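Local atomic coordinates of DNA topoisomerase 2-associated protein PAT1 (Saccharomyces cerevisiae, PDB entry 5LMG), a protein that activates mRNA decapping and represses translation, with a C-terminal domain that directly interacts with the decapping enzyme Dcp2 and the 5'-3' exonuclease Xrn1. Residues K48-I51 with L52-E56; H134-I137 with I138-S141; V157-F160 with Q161-I164. The protein carries 2 engineered substitutions. All coordinates share one frame; numbering follows the deposited sequence.

Contact 1: residues K48-I51 with L52-E56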
# COMPACT_ATOMS: atom_id res chain seq x y z
N LYS A 48 25.61 10.40 -4.78
CA LYS A 48 24.61 11.21 -5.48
C LYS A 48 24.94 11.48 -6.95
O LYS A 48 24.07 11.31 -7.80
CB LYS A 48 24.33 12.53 -4.73
CG LYS A 48 23.08 13.26 -5.21
CD LYS A 48 22.86 14.55 -4.45
CE LYS A 48 21.60 15.24 -4.90
NZ LYS A 48 21.31 16.44 -4.07
N LYS A 49 26.20 11.90 -7.24
CA LYS A 49 26.64 12.20 -8.61
C LYS A 49 26.68 10.96 -9.52
O LYS A 49 26.41 11.07 -10.72
CB LYS A 49 27.98 12.95 -8.62
CG LYS A 49 27.83 14.42 -8.26
CD LYS A 49 29.16 15.16 -8.22
CE LYS A 49 29.00 16.54 -7.63
NZ LYS A 49 30.28 17.29 -7.62
N PHE A 50 26.97 9.78 -8.93
CA PHE A 50 27.01 8.51 -9.66
C PHE A 50 25.59 8.04 -10.04
O PHE A 50 25.38 7.63 -11.18
CB PHE A 50 27.77 7.44 -8.85
CG PHE A 50 27.64 6.02 -9.35
CD1 PHE A 50 28.24 5.63 -10.54
CD2 PHE A 50 26.92 5.08 -8.63
CE1 PHE A 50 28.11 4.32 -11.01
CE2 PHE A 50 26.79 3.77 -9.10
CZ PHE A 50 27.38 3.40 -10.28
N ILE A 51 24.63 8.13 -9.09
CA ILE A 51 23.24 7.74 -9.30
C ILE A 51 22.55 8.69 -10.32
O ILE A 51 21.90 8.21 -11.26
CB ILE A 51 22.47 7.58 -7.95
CG1 ILE A 51 23.09 6.45 -7.05
CG2 ILE A 51 20.97 7.37 -8.15
CD1 ILE A 51 23.16 4.97 -7.64
N LEU A 52 22.78 10.02 -10.18
CA LEU A 52 22.25 11.03 -11.11
C LEU A 52 22.78 10.82 -12.53
O LEU A 52 22.03 11.01 -13.49
CB LEU A 52 22.50 12.47 -10.63
CG LEU A 52 21.70 12.91 -9.39
CD1 LEU A 52 22.18 14.26 -8.89
CD2 LEU A 52 20.20 12.95 -9.66
N GLU A 53 24.04 10.33 -12.65
CA GLU A 53 24.68 10.00 -13.92
C GLU A 53 24.01 8.75 -14.51
O GLU A 53 23.76 8.72 -15.72
CB GLU A 53 26.19 9.77 -13.74
CG GLU A 53 26.96 9.63 -15.05
CD GLU A 53 28.35 9.03 -14.94
OE1 GLU A 53 28.48 7.91 -14.39
OE2 GLU A 53 29.30 9.65 -15.47
N LEU A 54 23.71 7.74 -13.66
CA LEU A 54 23.05 6.51 -14.09
C LEU A 54 21.66 6.79 -14.65
O LEU A 54 21.30 6.21 -15.67
CB LEU A 54 22.96 5.46 -12.96
CG LEU A 54 24.27 4.78 -12.50
CD1 LEU A 54 23.96 3.60 -11.60
CD2 LEU A 54 25.14 4.32 -13.69
N ILE A 55 20.90 7.70 -14.00
CA ILE A 55 19.56 8.12 -14.42
C ILE A 55 19.63 8.75 -15.83
O ILE A 55 18.84 8.37 -16.69
CB ILE A 55 18.84 9.03 -13.36
CG1 ILE A 55 18.58 8.24 -12.06
CG2 ILE A 55 17.51 9.60 -13.91
CD1 ILE A 55 18.24 9.07 -10.81
N GLU A 56 20.61 9.66 -16.05
CA GLU A 56 20.83 10.35 -17.35
C GLU A 56 21.11 9.34 -18.46
O GLU A 56 20.54 9.47 -19.54
CB GLU A 56 21.97 11.39 -17.27
CG GLU A 56 21.71 12.59 -16.35
CD GLU A 56 20.32 13.18 -16.36
OE1 GLU A 56 19.86 13.62 -17.44
OE2 GLU A 56 19.68 13.22 -15.28
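Lys-48 and Leu-52 run side by side and point the same way from the first turns of helix 48-70. The lysine chain is fully extended, and its CG lies 3.9 Å from Leu-52 CD1, so the contact is made by the aliphatic stem rather than the ammonium group. The backbone joins the same two residues, Leu-52 N donating to Lys-48 O at 3.0 Å in a nearly straight bond (165° at the hydrogen). Lys-49 contributes through its carbonyl, which accepts from Glu-53 N. Phe-50 carries the main side-chain contact. With CG anti to the backbone N (chi1 168°), its ring swings along the helix, where Leu-54 covers one face. Leu-54 CG stands 4.2 Å from the centroid of the Phe-50 ring and 16° off its normal, a CH-pi arrangement. The leucine's two methyls spread over the rim, CD1 being 3.7 Å from Phe-50 CZ and CD2 4.0 Å from Phe-50 CE1. An alanine in place of Leu-54 removes all three branch carbons, and the Phe-50 ring would probably lose its cover on that face and turn more freely. Ile-51 is buried; its CG2 branch lies beside the carbonyl carbon and meets Ile-55 CD1 at 4.2 Å, while its CD1 comes within 4.3 Å of Leu-54 CD1. These apolar residues join the helix to helix 95-99, Ile-51 and Ile-55 both touching Met-99 and Leu-54 touching Pro-95. Phe-102, in the following loop, packs against Ile-51 and Leu-52, and Glu-56 forms a salt bridge with Lys-104 of helix 103-114.

Contact 2: residues H134-I137 with I138-S141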
# COMPACT_ATOMS: atom_id res chain seq x y z
N HIS A 134 15.43 -0.74 2.45
CA HIS A 134 16.48 0.19 1.99
C HIS A 134 15.92 1.21 0.98
O HIS A 134 16.66 2.10 0.53
CB HIS A 134 17.65 -0.60 1.35
CG HIS A 134 18.38 -1.53 2.28
ND1 HIS A 134 17.97 -1.73 3.59
CD2 HIS A 134 19.47 -2.30 2.05
CE1 HIS A 134 18.81 -2.61 4.10
NE2 HIS A 134 19.74 -2.97 3.21
N LEU A 135 14.64 1.08 0.62
CA LEU A 135 13.99 1.96 -0.34
C LEU A 135 13.62 3.25 0.41
O LEU A 135 12.95 3.20 1.44
CB LEU A 135 12.76 1.26 -0.95
CG LEU A 135 12.20 1.77 -2.28
CD1 LEU A 135 13.25 1.79 -3.38
CD2 LEU A 135 11.03 0.93 -2.71
N GLN A 136 14.19 4.38 -0.05
CA GLN A 136 14.00 5.69 0.56
C GLN A 136 12.53 6.07 0.75
O GLN A 136 12.19 6.63 1.79
CB GLN A 136 14.77 6.78 -0.21
CG GLN A 136 15.30 7.91 0.68
CD GLN A 136 16.15 7.45 1.86
OE1 GLN A 136 15.88 7.80 3.01
NE2 GLN A 136 17.18 6.65 1.60
N ILE A 137 11.67 5.70 -0.22
CA ILE A 137 10.23 5.98 -0.18
C ILE A 137 9.52 5.29 0.99
O ILE A 137 8.53 5.82 1.50
CB ILE A 137 9.53 5.72 -1.55
CG1 ILE A 137 8.38 6.73 -1.78
CG2 ILE A 137 9.08 4.25 -1.74
CD1 ILE A 137 8.87 8.15 -2.05
N ILE A 138 10.05 4.13 1.44
CA ILE A 138 9.53 3.39 2.59
C ILE A 138 9.88 4.17 3.86
O ILE A 138 9.01 4.39 4.69
CB ILE A 138 10.07 1.93 2.60
CG1 ILE A 138 9.51 1.12 1.39
CG2 ILE A 138 9.85 1.23 3.95
CD1 ILE A 138 7.96 0.75 1.39
N ILE A 139 11.14 4.61 3.97
CA ILE A 139 11.63 5.40 5.12
C ILE A 139 10.84 6.72 5.22
O ILE A 139 10.40 7.07 6.31
CB ILE A 139 13.19 5.55 5.07
CG1 ILE A 139 13.86 4.16 5.25
CG2 ILE A 139 13.71 6.53 6.15
CD1 ILE A 139 15.16 3.96 4.50
N LEU A 140 10.56 7.39 4.08
CA LEU A 140 9.79 8.63 4.03
C LEU A 140 8.32 8.48 4.38
O LEU A 140 7.74 9.41 4.91
CB LEU A 140 9.93 9.32 2.65
CG LEU A 140 11.29 9.93 2.33
CD1 LEU A 140 11.30 10.52 0.92
CD2 LEU A 140 11.71 10.98 3.38
N SER A 141 7.71 7.36 3.99
CA SER A 141 6.29 7.09 4.22
C SER A 141 5.99 6.37 5.54
O SER A 141 4.83 6.11 5.85
CB SER A 141 5.67 6.35 3.03
OG SER A 141 6.32 5.11 2.83
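Ile-139 leans back against the start of its own helix, meeting Leu-135 and Gln-136 atom by atom. Its CB lies 3.6 Å from Gln-136 O, close to the backbone of the preceding turn. From there the two branches part. CG2 approaches the amide oxygen of the Gln-136 side chain, OE1, at 4.0 Å; CG1 runs beside Leu-135 O, and the terminal CD1 meets both residues, ending 3.9 Å from Leu-135 O and 4.2 Å from Gln-136 OE1. The glutamine chain reaches this place because it bends at chi2 (54°), which brings OE1 over the isoleucine as the two side chains pass at a slant. All these approaches are van der Waals contacts between hydrocarbon and carbonyl oxygens.

The element is the short helix 136-141, with Leu-135 at the N-cap position. Leu-135 O accepts from Ile-138 N and, weakly, from Ile-139 N, whereas Gln-136 O takes the regular i+4 bond from Leu-140 N. On the buried side Leu-135 CB lies 4.0 Å from Ile-138 CG1, and Ile-138 continues outward to Phe-196, Leu-197 and Ile-202.

Near the other end Ile-137 O is gripped twice by Ser-141. Ser-141 N donates to Ile-137 O at 3.0 Å, and the hydroxyl OG donates to that oxygen at 2.7 Å. A chi1 of 60° sets OG between the backbone N and the carbonyl carbon and turns it back along the helix. The buried hydroxyl is also hydrogen-bonded to Ser-200 OG, in the loop just before helix 201-216.

Contact 3: residues V157-F160 with Q161-I164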
# COMPACT_ATOMS: atom_id res chain seq x y z
N VAL A 157 6.01 10.52 -2.18
CA VAL A 157 5.28 9.32 -1.76
C VAL A 157 4.09 9.10 -2.71
O VAL A 157 3.94 7.99 -3.22
CB VAL A 157 4.88 9.36 -0.25
CG1 VAL A 157 3.98 8.18 0.12
CG2 VAL A 157 6.12 9.38 0.65
N ASP A 158 3.29 10.16 -2.98
CA ASP A 158 2.14 10.11 -3.89
C ASP A 158 2.57 9.73 -5.33
O ASP A 158 1.87 8.96 -5.99
CB ASP A 158 1.37 11.45 -3.90
CG ASP A 158 0.84 11.93 -2.55
OD1 ASP A 158 0.72 11.09 -1.62
OD2 ASP A 158 0.52 13.13 -2.43
N LEU A 159 3.74 10.25 -5.79
CA LEU A 159 4.31 9.92 -7.11
C LEU A 159 4.66 8.43 -7.21
O LEU A 159 4.24 7.78 -8.16
CB LEU A 159 5.54 10.79 -7.46
CG LEU A 159 6.15 10.54 -8.86
CD1 LEU A 159 5.28 11.15 -9.97
CD2 LEU A 159 7.58 11.06 -8.95
N PHE A 160 5.44 7.91 -6.24
CA PHE A 160 5.84 6.51 -6.17
C PHE A 160 4.60 5.62 -6.15
O PHE A 160 4.55 4.64 -6.90
CB PHE A 160 6.70 6.25 -4.92
CG PHE A 160 7.42 4.93 -4.95
CD1 PHE A 160 6.77 3.75 -4.62
CD2 PHE A 160 8.77 4.86 -5.30
CE1 PHE A 160 7.44 2.52 -4.63
CE2 PHE A 160 9.44 3.63 -5.32
CZ PHE A 160 8.77 2.47 -4.99
N GLN A 161 3.58 5.99 -5.36
CA GLN A 161 2.30 5.29 -5.25
C GLN A 161 1.58 5.18 -6.61
O GLN A 161 1.21 4.08 -7.01
CB GLN A 161 1.42 5.98 -4.19
CG GLN A 161 -0.04 5.48 -4.09
CD GLN A 161 -0.20 4.16 -3.37
OE1 GLN A 161 0.48 3.86 -2.38
NE2 GLN A 161 -1.14 3.34 -3.84
N MET A 162 1.43 6.32 -7.31
CA MET A 162 0.74 6.44 -8.59
C MET A 162 1.43 5.66 -9.73
O MET A 162 0.75 4.97 -10.49
CB MET A 162 0.58 7.93 -8.95
CG MET A 162 -0.22 8.18 -10.20
SD MET A 162 -0.06 9.88 -10.79
CE MET A 162 1.53 9.82 -11.57
N ILE A 163 2.76 5.78 -9.86
CA ILE A 163 3.51 5.16 -10.95
C ILE A 163 3.91 3.71 -10.65
O ILE A 163 3.50 2.82 -11.39
CB ILE A 163 4.72 6.05 -11.35
CG1 ILE A 163 4.22 7.35 -12.04
CG2 ILE A 163 5.73 5.28 -12.23
CD1 ILE A 163 5.28 8.42 -12.37
N ILE A 164 4.74 3.48 -9.61
CA ILE A 164 5.30 2.18 -9.26
C ILE A 164 4.23 1.11 -8.94
O ILE A 164 4.30 0.00 -9.50
CB ILE A 164 6.38 2.28 -8.15
CG1 ILE A 164 7.44 3.40 -8.44
CG2 ILE A 164 7.03 0.93 -7.84
CD1 ILE A 164 8.28 3.32 -9.79
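Two consecutive turns of the long helix 151-174 meet here, with Phe-160 and Ile-164 forming an i, i+4 aromatic-aliphatic pair on the buried side of the helix. Ile-164 CG1 sits 3.5 Å from the centroid of the Phe-160 ring and only 5° off the ring normal, so it stands over the centre of the face, a close CH-pi contact. CG2 of the same isoleucine covers the rim, 3.6 Å from Phe-160 CE1. The first torsion of the phenylalanine explains the overlap: with CG opposite the backbone N (chi1 -166°), the ring extends beside the carbonyl carbon toward the next turn. Ile-164 CB is held close to the backbone as well, 3.2 Å from Phe-160 O. The bond from Ile-164 N to that oxygen is weak, its angle at the hydrogen being 130°.

Another flank of the helix repeats the spacing without a ring. Leu-159 and Ile-163 lie alongside one another, pointing the same way, and their CD1 methyls touch at 3.6 Å. Leu-159 CD1 is also 4.3 Å from Met-162 CE, brought round by a bend at the end of the methionine chain. Ile-163 N donates to Leu-159 O at 3.0 Å, a nearly straight bond.

Three neighbouring helices pack on this one. Helix 103-114 touches Leu-159, Phe-160 and Ile-163, through Asp-103, Ile-106, Lys-107 and Pro-110, while helices 136-141 and 201-216 both pack on Val-157 and Phe-160. Gln-161 OE1 accepts from Asn-205 ND2 of helix 201-216. Such helix-on-helix packing is consistent with the alpha-helical repeat architecture of the TPR clan, to which this family is assigned.

Contacts 2 and 3 touch directly through their buried residues. Their centres are 12 Å apart, and Phe-160 joins them, its CZ lying 3.6 Å from Leu-135 CD2 and its CB 3.6 Å from Ile-137 CG1; Ser-141 CB adds a touch on Val-157 CG1 at 3.8 Å. Contact 1 stands apart, its centre about 19 Å from that of contact 2 and 21 Å from that of contact 3. The chain around residues 95-103 bridges this separation: Met-99 and Phe-102 pack on contact 1, while Leu-100 packs on Leu-135 and Phe-160. Ethanediol molecules near Ser-141 and Met-162 probably come from the crystallisation liquor.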